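Local coordinates for probable L,D-transpeptidase 3 (Mycobacterium tuberculosis, PDB 6D4K), which probably acts as an L,D-transpeptidase in peptidoglycan biosynthesis, perhaps anchoring proteins to the cell wall, and is covalently modified by the beta-lactam faropenem, at residues Leu239-Glu242 and Asp243-Tyr247; Val120-Ser124 and Gln125-Thr129; Ile53-Pro56 and Ala57-His60. One frame throughout, in Å; residues are numbered along the deposited sequence.

Overall arrangement
From the N terminus, interaction 3 comes first, in the bacterial Ig-like part, where 53-60 turns from the loop after strand 45-49 into helix 59-65. Interaction 2 follows in the catalytic part and closes the hairpin loop between strands 117-122 and 127-132. Interaction 1 comes last, where strand 237-239 passes into helix 241-250. The three lie in series; none nests within or crosses another. Interactions 1 and 2 touch through Tyr247 and Leu239, both packed on Phe128, so the hairpin packs on both strand 237-239 and helix 241-250. Interaction 3 stands apart, its centre about 43 Å from that of interaction 1 and about 40 Å from that of interaction 2.

Interaction 1: Leu239-Glu242 and Asp243-Tyr247; sequences LSRE and DAEWY
Ser240 OG accepts a nearly straight hydrogen bond from Asp243 N (3.0 Å, 164° at the hydrogen), making Ser240 the N-cap of helix 241-250. Its chi1 of 73° places OG between the residue's own N and carbonyl carbon and turns it forward to that amide. The carbonyl oxygen of Ser240 takes Ala244 N at 2.8 Å, so one residue satisfies two amides of the first turn. On the buried side Leu239 packs along Ala244: Leu239 CD1 reaches Ala244 CA at 3.9 Å, and Leu239 CB stands 4.1 Å from Ala244 CB. Leu239 also touches Phe128 and Met158, while Ala244 rests on Ser219. The arrangement is a strand-to-helix junction of the L,D-transpeptidase catalytic domain, shortly after the predicted nucleophile Cys236, and the side chain of Ala244 is about 6 Å from that of His218, the predicted proton donor/acceptor. Beside the cap, one water bridges Ser240 N and Asp243 OD2, donating to the carboxylate oxygen at 2.7 Å. The outer side is looser. Arg241 and Glu245 both have extended chains, but Arg241 NH1 stays 4.1 Å from Glu245 OE2, too far for a salt bridge, with the guanidinium and carboxylate planes 84° apart; Arg241 NH2 pairs instead with Asp205. A second water donates to both Glu242 O and Glu245 OE2, tying the Glu245 carboxylate to the Glu242 carbonyl, which also accepts Trp246 N at 3.2 Å.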
ATOM      1  N   LEU A 239      -6.503   2.219  12.617  1.00 27.75           N
ATOM      2  CA  LEU A 239      -7.257   3.465  12.613  1.00 27.49           C
ATOM      3  C   LEU A 239      -8.639   3.223  13.203  1.00 29.23           C
ATOM      4  O   LEU A 239      -9.090   2.083  13.338  1.00 31.80           O
ATOM      5  CB  LEU A 239      -7.425   4.014  11.187  1.00 26.41           C
ATOM      6  CG  LEU A 239      -6.170   4.311  10.364  1.00 25.68           C
ATOM      7  CD1 LEU A 239      -6.548   4.711   8.948  1.00 24.79           C
ATOM      8  CD2 LEU A 239      -5.340   5.401  11.029  1.00 27.87           C
ATOM      9  N   SER A 240      -9.320   4.315  13.554  1.00 30.38           N
ATOM     10  CA  SER A 240     -10.731   4.215  13.898  1.00 30.49           C
ATOM     11  C   SER A 240     -11.525   3.796  12.664  1.00 31.99           C
ATOM     12  O   SER A 240     -11.062   3.924  11.530  1.00 30.63           O
ATOM     13  CB  SER A 240     -11.259   5.560  14.408  1.00 30.01           C
ATOM     14  OG  SER A 240     -11.400   6.493  13.345  1.00 29.23           O
ATOM     15  N   ARG A 241     -12.742   3.292  12.888  1.00 32.20           N
ATOM     16  CA  ARG A 241     -13.576   2.900  11.752  1.00 32.40           C
ATOM     17  C   ARG A 241     -13.835   4.080  10.822  1.00 29.95           C
ATOM     18  O   ARG A 241     -13.766   3.940   9.595  1.00 29.46           O
ATOM     19  CB  ARG A 241     -14.899   2.292  12.222  1.00 37.91           C
ATOM     20  CG  ARG A 241     -15.681   1.642  11.086  1.00 44.33           C
ATOM     21  CD  ARG A 241     -17.146   1.399  11.429  1.00 51.45           C
ATOM     22  NE  ARG A 241     -17.763   0.470  10.482  1.00 56.43           N
ATOM     23  CZ  ARG A 241     -18.313   0.825   9.323  1.00 59.74           C
ATOM     24  NH1 ARG A 241     -18.328   2.098   8.949  1.00 59.82           N
ATOM     25  NH2 ARG A 241     -18.844  -0.100   8.532  1.00 59.92           N
ATOM     26  N   GLU A 242     -14.112   5.253  11.392  1.00 28.23           N
ATOM     27  CA  GLU A 242     -14.444   6.421  10.582  1.00 27.23           C
ATOM     28  C   GLU A 242     -13.234   6.920   9.796  1.00 24.05           C
ATOM     29  O   GLU A 242     -13.358   7.278   8.617  1.00 23.29           O
ATOM     30  CB  GLU A 242     -15.012   7.530  11.467  1.00 30.78           C
ATOM     31  CG  GLU A 242     -16.360   7.192  12.109  1.00 35.71           C
ATOM     32  CD  GLU A 242     -16.239   6.293  13.340  1.00 39.40           C
ATOM     33  OE1 GLU A 242     -15.125   6.191  13.898  1.00 39.55           O
ATOM     34  OE2 GLU A 242     -17.259   5.694  13.749  1.00 43.66           O
ATOM     35  N   ASP A 243     -12.053   6.949  10.424  1.00 23.69           N
ATOM     36  CA  ASP A 243     -10.853   7.369   9.702  1.00 23.70           C
ATOM     37  C   ASP A 243     -10.466   6.345   8.643  1.00 22.80           C
ATOM     38  O   ASP A 243     -10.085   6.719   7.525  1.00 20.04           O
ATOM     39  CB  ASP A 243      -9.697   7.624  10.673  1.00 24.51           C
ATOM     40  CG  ASP A 243      -9.829   8.948  11.415  1.00 26.14           C
ATOM     41  OD1 ASP A 243     -10.599   9.820  10.958  1.00 26.46           O
ATOM     42  OD2 ASP A 243      -9.154   9.124  12.453  1.00 29.61           O
ATOM     43  N   ALA A 244     -10.576   5.048   8.971  1.00 22.77           N
ATOM     44  CA  ALA A 244     -10.291   3.993   7.997  1.00 19.88           C
ATOM     45  C   ALA A 244     -11.242   4.052   6.806  1.00 19.04           C
ATOM     46  O   ALA A 244     -10.823   3.851   5.661  1.00 19.36           O
ATOM     47  CB  ALA A 244     -10.364   2.621   8.674  1.00 21.79           C
ATOM     48  N   GLU A 245     -12.533   4.294   7.057  1.00 19.59           N
ATOM     49  CA  GLU A 245     -13.500   4.345   5.967  1.00 19.65           C
ATOM     50  C   GLU A 245     -13.165   5.459   4.988  1.00 18.19           C
ATOM     51  O   GLU A 245     -13.181   5.256   3.767  1.00 19.22           O
ATOM     52  CB  GLU A 245     -14.913   4.528   6.525  1.00 21.23           C
ATOM     53  CG  GLU A 245     -15.960   4.817   5.467  1.00 25.25           C
ATOM     54  CD  GLU A 245     -17.310   5.143   6.062  1.00 32.26           C
ATOM     55  OE1 GLU A 245     -18.324   4.910   5.379  1.00 34.49           O
ATOM     56  OE2 GLU A 245     -17.358   5.632   7.213  1.00 34.81           O
ATOM     57  N   TRP A 246     -12.835   6.640   5.515  1.00 18.12           N
ATOM     58  CA  TRP A 246     -12.516   7.792   4.681  1.00 18.61           C
ATOM     59  C   TRP A 246     -11.247   7.547   3.873  1.00 17.36           C
ATOM     60  O   TRP A 246     -11.219   7.779   2.661  1.00 18.13           O
ATOM     61  CB  TRP A 246     -12.372   9.026   5.574  1.00 20.43           C
ATOM     62  CG  TRP A 246     -12.273  10.287   4.824  1.00 23.36           C
ATOM     63  CD1 TRP A 246     -13.301  11.108   4.459  1.00 25.80           C
ATOM     64  CD2 TRP A 246     -11.082  10.883   4.324  1.00 25.52           C
ATOM     65  NE1 TRP A 246     -12.818  12.186   3.773  1.00 26.66           N
ATOM     66  CE2 TRP A 246     -11.458  12.070   3.667  1.00 25.64           C
ATOM     67  CE3 TRP A 246      -9.729  10.536   4.373  1.00 25.88           C
ATOM     68  CZ2 TRP A 246     -10.529  12.909   3.053  1.00 29.41           C
ATOM     69  CZ3 TRP A 246      -8.810  11.366   3.761  1.00 28.68           C
ATOM     70  CH2 TRP A 246      -9.214  12.537   3.111  1.00 29.05           C
ATOM     71  N   TYR A 247     -10.194   7.045   4.518  1.00 17.30           N
ATOM     72  CA  TYR A 247      -8.960   6.741   3.793  1.00 16.24           C
ATOM     73  C   TYR A 247      -9.185   5.661   2.734  1.00 15.20           C
ATOM     74  O   TYR A 247      -8.725   5.783   1.597  1.00 16.38           O
ATOM     75  CB  TYR A 247      -7.877   6.301   4.779  1.00 17.32           C
ATOM     76  CG  TYR A 247      -6.634   5.823   4.086  1.00 16.69           C
ATOM     77  CD1 TYR A 247      -6.196   4.512   4.232  1.00 17.32           C
ATOM     78  CD2 TYR A 247      -5.880   6.689   3.303  1.00 17.64           C
ATOM     79  CE1 TYR A 247      -5.043   4.068   3.609  1.00 17.93           C
ATOM     80  CE2 TYR A 247      -4.728   6.253   2.670  1.00 17.61           C
ATOM     81  CZ  TYR A 247      -4.309   4.942   2.834  1.00 16.12           C
ATOM     82  OH  TYR A 247      -3.164   4.501   2.196  1.00 18.20           O
TER
HETATM   83  O   HOH W   1      -8.063   7.043  13.795  1.00 30.29           O
HETATM   84  O   HOH W   2     -15.779   8.076   7.695  1.00 30.90           O

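Interaction 2: Val120-Ser124 and Gln125-Thr129; sequences VASIS and QHTFT
A chi1 of 171° swings Ser122 OG away from its own N and toward the loop, where it accepts Gln125 N at 3.2 Å; Gln125, with CG beside its N (chi1 -67°) and an extended chain beyond, sweeps back alongside that hydroxyl. Gln125 CB, CG and CD all pass close to Ser122 OG, and the amide oxygen ends at Thr127, whose OG1 donates to Gln125 OE1 at 3.0 Å. Further along the same face, a water donates to Thr127 OG1 and Val120 O and lies 2.6 Å from Thr129 OG1, spanning both strands. The face bearing Ala121 and Phe128 is apolar: Ala121 CB sits at the edge of the phenyl ring, in its plane, 3.9 Å from Phe128 CD1. That ring also meets Tyr247 edge-to-face and packs on Ile237 and Val257. At the loop, Ser124 O lies over one face of the His126 ring, displaced toward its rim, while His126 ND1 is hydrogen-bonded to Asn231. Val120 and Thr129 exchange two backbone bonds, and Ser122 N donates to Thr127 O at 2.9 Å. Ser122 O, by contrast, receives two weak bonds, from His126 N at 2.9 Å and Thr127 N at 3.4 Å. With His126 in the left-handed backbone region and both residues facing Ser122, this is a G1 beta bulge closing the antiparallel hairpin of strands 117-122 and 127-132.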
ATOM      1  N   VAL A 120       1.071   8.788   5.464  1.00 24.12           N
ATOM      2  CA  VAL A 120       2.343   8.713   6.181  1.00 25.71           C
ATOM      3  C   VAL A 120       2.065   8.295   7.616  1.00 25.52           C
ATOM      4  O   VAL A 120       1.384   9.015   8.357  1.00 26.25           O
ATOM      5  CB  VAL A 120       3.113  10.042   6.131  1.00 26.68           C
ATOM      6  CG1 VAL A 120       4.430   9.916   6.889  1.00 29.34           C
ATOM      7  CG2 VAL A 120       3.364  10.456   4.692  1.00 27.50           C
ATOM      8  N   ALA A 121       2.594   7.141   8.009  1.00 25.87           N
ATOM      9  CA  ALA A 121       2.470   6.644   9.373  1.00 27.76           C
ATOM     10  C   ALA A 121       3.719   7.019  10.155  1.00 31.04           C
ATOM     11  O   ALA A 121       4.840   6.765   9.701  1.00 31.55           O
ATOM     12  CB  ALA A 121       2.311   5.125   9.383  1.00 27.93           C
ATOM     13  N   SER A 122       3.526   7.610  11.331  1.00 32.60           N
ATOM     14  CA  SER A 122       4.623   7.990  12.212  1.00 34.91           C
ATOM     15  C   SER A 122       4.533   7.133  13.466  1.00 37.17           C
ATOM     16  O   SER A 122       3.595   7.279  14.258  1.00 38.69           O
ATOM     17  CB  SER A 122       4.544   9.470  12.570  1.00 37.18           C
ATOM     18  OG  SER A 122       5.482   9.769  13.585  1.00 39.39           O
ATOM     19  N   ILE A 123       5.517   6.250  13.646  1.00 37.62           N
ATOM     20  CA  ILE A 123       5.524   5.346  14.792  1.00 39.45           C
ATOM     21  C   ILE A 123       5.602   6.130  16.096  1.00 41.66           C
ATOM     22  O   ILE A 123       4.905   5.817  17.070  1.00 43.67           O
ATOM     23  CB  ILE A 123       6.671   4.327  14.649  1.00 41.00           C
ATOM     24  CG1 ILE A 123       6.427   3.423  13.439  1.00 40.44           C
ATOM     25  CG2 ILE A 123       6.824   3.504  15.920  1.00 43.06           C
ATOM     26  CD1 ILE A 123       7.651   2.663  12.987  1.00 40.38           C
ATOM     27  N   SER A 124       6.428   7.176  16.128  1.00 42.27           N
ATOM     28  CA  SER A 124       6.648   7.927  17.363  1.00 46.23           C
ATOM     29  C   SER A 124       5.484   8.859  17.684  1.00 50.61           C
ATOM     30  O   SER A 124       5.171   9.075  18.863  1.00 52.10           O
ATOM     31  CB  SER A 124       7.950   8.722  17.264  1.00 48.56           C
ATOM     32  OG  SER A 124       7.944   9.553  16.117  1.00 50.90           O
ATOM     33  N   GLN A 125       4.847   9.435  16.660  1.00 51.03           N
ATOM     34  CA  GLN A 125       3.701  10.317  16.862  1.00 49.28           C
ATOM     35  C   GLN A 125       2.395   9.556  17.041  1.00 44.49           C
ATOM     36  O   GLN A 125       1.418  10.139  17.521  1.00 44.38           O
ATOM     37  CB  GLN A 125       3.522  11.254  15.662  1.00 52.96           C
ATOM     38  CG  GLN A 125       4.612  12.292  15.443  1.00 54.58           C
ATOM     39  CD  GLN A 125       4.452  13.015  14.107  1.00 56.13           C
ATOM     40  OE1 GLN A 125       3.386  12.968  13.481  1.00 56.21           O
ATOM     41  NE2 GLN A 125       5.512  13.685  13.665  1.00 56.10           N
ATOM     42  N   HIS A 126       2.346   8.282  16.638  1.00 40.80           N
ATOM     43  CA  HIS A 126       1.110   7.497  16.637  1.00 40.25           C
ATOM     44  C   HIS A 126       0.052   8.155  15.756  1.00 37.41           C
ATOM     45  O   HIS A 126      -1.108   8.311  16.144  1.00 36.98           O
ATOM     46  CB  HIS A 126       0.580   7.238  18.050  1.00 41.98           C
ATOM     47  CG  HIS A 126       1.652   7.037  19.071  1.00 42.73           C
ATOM     48  ND1 HIS A 126       2.509   5.958  19.047  1.00 44.20           N
ATOM     49  CD2 HIS A 126       2.007   7.777  20.147  1.00 43.90           C
ATOM     50  CE1 HIS A 126       3.345   6.042  20.066  1.00 45.30           C
ATOM     51  NE2 HIS A 126       3.063   7.136  20.749  1.00 46.02           N
ATOM     52  N   THR A 127       0.469   8.558  14.561  1.00 35.97           N
ATOM     53  CA  THR A 127      -0.409   9.261  13.642  1.00 33.49           C
ATOM     54  C   THR A 127      -0.294   8.682  12.242  1.00 29.44           C
ATOM     55  O   THR A 127       0.737   8.129  11.850  1.00 32.24           O
ATOM     56  CB  THR A 127      -0.087  10.760  13.581  1.00 34.45           C
ATOM     57  OG1 THR A 127       1.257  10.941  13.124  1.00 37.22           O
ATOM     58  CG2 THR A 127      -0.260  11.415  14.952  1.00 36.36           C
ATOM     59  N   PHE A 128      -1.378   8.822  11.492  1.00 27.03           N
ATOM     60  CA  PHE A 128      -1.404   8.512  10.072  1.00 25.21           C
ATOM     61  C   PHE A 128      -1.925   9.763   9.392  1.00 25.59           C
ATOM     62  O   PHE A 128      -3.061  10.172   9.638  1.00 26.85           O
ATOM     63  CB  PHE A 128      -2.321   7.314   9.805  1.00 25.04           C
ATOM     64  CG  PHE A 128      -2.273   6.793   8.394  1.00 22.04           C
ATOM     65  CD1 PHE A 128      -1.122   6.205   7.902  1.00 22.24           C
ATOM     66  CD2 PHE A 128      -3.396   6.840   7.582  1.00 21.30           C
ATOM     67  CE1 PHE A 128      -1.076   5.702   6.621  1.00 22.62           C
ATOM     68  CE2 PHE A 128      -3.361   6.329   6.295  1.00 19.90           C
ATOM     69  CZ  PHE A 128      -2.194   5.762   5.813  1.00 20.95           C
ATOM     70  N   THR A 129      -1.091  10.387   8.566  1.00 25.30           N
ATOM     71  CA  THR A 129      -1.412  11.664   7.943  1.00 26.45           C
ATOM     72  C   THR A 129      -1.735  11.427   6.477  1.00 24.07           C
ATOM     73  O   THR A 129      -0.904  10.896   5.736  1.00 23.81           O
ATOM     74  CB  THR A 129      -0.239  12.633   8.074  1.00 28.84           C
ATOM     75  OG1 THR A 129       0.111  12.781   9.458  1.00 30.37           O
ATOM     76  CG2 THR A 129      -0.602  13.993   7.478  1.00 30.54           C
TER
HETATM   77  O   HOH W   3       1.723  10.935  10.399  1.00 32.56           O

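Interaction 3: Ile53-Pro56 and Ala57-His60; sequences ITNP and ANRH
From Asn55 to Arg59 the backbone turns through two bonds between residues three apart, leading into helix 59-65, with Asn58 N donating to Asn55 O at 2.9 Å and Arg59 N to Pro56 O at 3.2 Å. Neither donor lies in the plane of its carbonyl; Asn58 N stands 53° out of that of Asn55. The side chain of Asn55 adds a third bond. Its CG lies anti to the backbone N (chi1 -176°), which carries OD1 forward to accept Ala57 N, two residues on, at 2.7 Å, an Asx turn. Asn58 meets Asn55 from further along the turn, their side chains crossing at about a right angle with amide planes 32° apart. Asn58 ND2 rests against Asn55 CB at 3.6 Å. One water accepts from both ND2 groups and so joins the two side-chain amides, while another links Asn58 ND2 to the backbone N of Asn55. On the inner side Ile53 CG2 lies 4.1 Å from Asn58 CB and 4.2 Å from Arg59 CG. Ile53 is buried against Phe26 and Trp80, so it ties this turn to strand 76-80 of the Ig-like part. Arg59 runs extended past Pro56 and brings the edge of its guanidinium to Ile53 O, nearly in the guanidinium plane, with Arg59 NE and NH2 both 3.5 Å from that oxygen; Arg59 also touches Trp80 and Asn83. Water-linked amides thus lie on one side, and the Ile53 side chain against Asn58 and Arg59 on the other. The Asx turn gives Ala57 N an acceptor that the preceding backbone does not supply, the waters satisfy amide hydrogens at the surface, and the approach of the guanidinium edge to a carbonyl oxygen is probably electrostatically favourable.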
ATOM      1  N   ILE A  53      11.283 -17.882 -15.853  1.00 19.65           N
ATOM      2  CA  ILE A  53      12.707 -17.709 -16.075  1.00 20.88           C
ATOM      3  C   ILE A  53      13.376 -18.189 -14.800  1.00 29.50           C
ATOM      4  O   ILE A  53      13.520 -17.436 -13.829  1.00 34.53           O
ATOM      5  CB  ILE A  53      13.036 -16.242 -16.392  1.00 19.57           C
ATOM      6  CG1 ILE A  53      12.256 -15.792 -17.632  1.00 21.28           C
ATOM      7  CG2 ILE A  53      14.526 -16.098 -16.607  1.00 22.14           C
ATOM      8  CD1 ILE A  53      12.193 -14.303 -17.816  1.00 22.38           C
ATOM      9  N   THR A  54      13.753 -19.462 -14.779  1.00 32.28           N
ATOM     10  CA  THR A  54      14.233 -20.059 -13.542  1.00 34.24           C
ATOM     11  C   THR A  54      15.710 -19.811 -13.296  1.00 34.82           C
ATOM     12  O   THR A  54      16.164 -19.976 -12.160  1.00 41.05           O
ATOM     13  CB  THR A  54      13.931 -21.558 -13.525  1.00 39.06           C
ATOM     14  OG1 THR A  54      14.319 -22.142 -14.776  1.00 42.24           O
ATOM     15  CG2 THR A  54      12.441 -21.787 -13.304  1.00 36.90           C
ATOM     16  N   ASN A  55      16.464 -19.410 -14.320  1.00 28.64           N
ATOM     17  CA  ASN A  55      17.890 -19.171 -14.174  1.00 24.66           C
ATOM     18  C   ASN A  55      18.079 -17.720 -13.752  1.00 23.47           C
ATOM     19  O   ASN A  55      17.863 -16.813 -14.577  1.00 22.97           O
ATOM     20  CB  ASN A  55      18.601 -19.440 -15.493  1.00 22.96           C
ATOM     21  CG  ASN A  55      20.105 -19.293 -15.392  1.00 23.58           C
ATOM     22  OD1 ASN A  55      20.610 -18.536 -14.564  1.00 22.71           O
ATOM     23  ND2 ASN A  55      20.829 -20.001 -16.249  1.00 26.97           N
ATOM     24  N   PRO A  56      18.476 -17.451 -12.504  1.00 24.33           N
ATOM     25  CA  PRO A  56      18.674 -16.056 -12.078  1.00 25.07           C
ATOM     26  C   PRO A  56      19.670 -15.310 -12.930  1.00 24.04           C
ATOM     27  O   PRO A  56      19.582 -14.082 -13.028  1.00 22.86           O
ATOM     28  CB  PRO A  56      19.194 -16.185 -10.637  1.00 30.92           C
ATOM     29  CG  PRO A  56      18.883 -17.569 -10.208  1.00 30.32           C
ATOM     30  CD  PRO A  56      18.789 -18.416 -11.436  1.00 24.12           C
ATOM     31  N   ALA A  57      20.624 -16.011 -13.548  1.00 23.63           N
ATOM     32  CA  ALA A  57      21.600 -15.307 -14.365  1.00 24.92           C
ATOM     33  C   ALA A  57      20.973 -14.767 -15.641  1.00 25.73           C
ATOM     34  O   ALA A  57      21.454 -13.768 -16.186  1.00 35.66           O
ATOM     35  CB  ALA A  57      22.813 -16.194 -14.658  1.00 24.35           C
ATOM     36  N   ASN A  58      19.894 -15.393 -16.124  1.00 20.01           N
ATOM     37  CA  ASN A  58      19.207 -14.874 -17.302  1.00 21.96           C
ATOM     38  C   ASN A  58      18.304 -13.689 -16.992  1.00 20.50           C
ATOM     39  O   ASN A  58      17.800 -13.056 -17.925  1.00 21.88           O
ATOM     40  CB  ASN A  58      18.391 -15.964 -17.998  1.00 25.78           C
ATOM     41  CG  ASN A  58      19.256 -17.063 -18.599  1.00 29.16           C
ATOM     42  OD1 ASN A  58      20.449 -16.871 -18.854  1.00 31.66           O
ATOM     43  ND2 ASN A  58      18.649 -18.221 -18.842  1.00 30.45           N
ATOM     44  N   ARG A  59      18.097 -13.366 -15.713  1.00 23.27           N
ATOM     45  CA  ARG A  59      17.157 -12.302 -15.385  1.00 21.80           C
ATOM     46  C   ARG A  59      17.657 -10.936 -15.832  1.00 20.99           C
ATOM     47  O   ARG A  59      16.848 -10.057 -16.128  1.00 20.20           O
ATOM     48  CB  ARG A  59      16.809 -12.341 -13.895  1.00 25.16           C
ATOM     49  CG  ARG A  59      15.972 -13.559 -13.543  1.00 27.62           C
ATOM     50  CD  ARG A  59      15.544 -13.617 -12.094  1.00 31.77           C
ATOM     51  NE  ARG A  59      14.594 -14.709 -11.889  1.00 34.57           N
ATOM     52  CZ  ARG A  59      14.046 -15.020 -10.720  1.00 38.60           C
ATOM     53  NH1 ARG A  59      14.353 -14.323  -9.635  1.00 40.90           N
ATOM     54  NH2 ARG A  59      13.189 -16.029 -10.638  1.00 39.79           N
ATOM     55  N   HIS A  60      18.971 -10.734 -15.902  1.00 22.20           N
ATOM     56  CA  HIS A  60      19.461  -9.446 -16.372  1.00 24.86           C
ATOM     57  C   HIS A  60      19.146  -9.242 -17.847  1.00 22.21           C
ATOM     58  O   HIS A  60      18.737  -8.147 -18.256  1.00 22.79           O
ATOM     59  CB  HIS A  60      20.951  -9.317 -16.088  1.00 32.61           C
ATOM     60  CG  HIS A  60      21.248  -9.114 -14.639  1.00 39.45           C
ATOM     61  ND1 HIS A  60      20.640  -8.123 -13.897  1.00 42.16           N
ATOM     62  CD2 HIS A  60      22.036  -9.800 -13.781  1.00 41.49           C
ATOM     63  CE1 HIS A  60      21.067  -8.190 -12.649  1.00 43.00           C
ATOM     64  NE2 HIS A  60      21.918  -9.196 -12.553  1.00 42.87           N
TER
HETATM   65  O   HOH W   4      16.012 -19.054 -17.519  1.00 32.15           O
HETATM   66  O   HOH W   5      19.566 -21.051 -18.642  1.00 46.54           O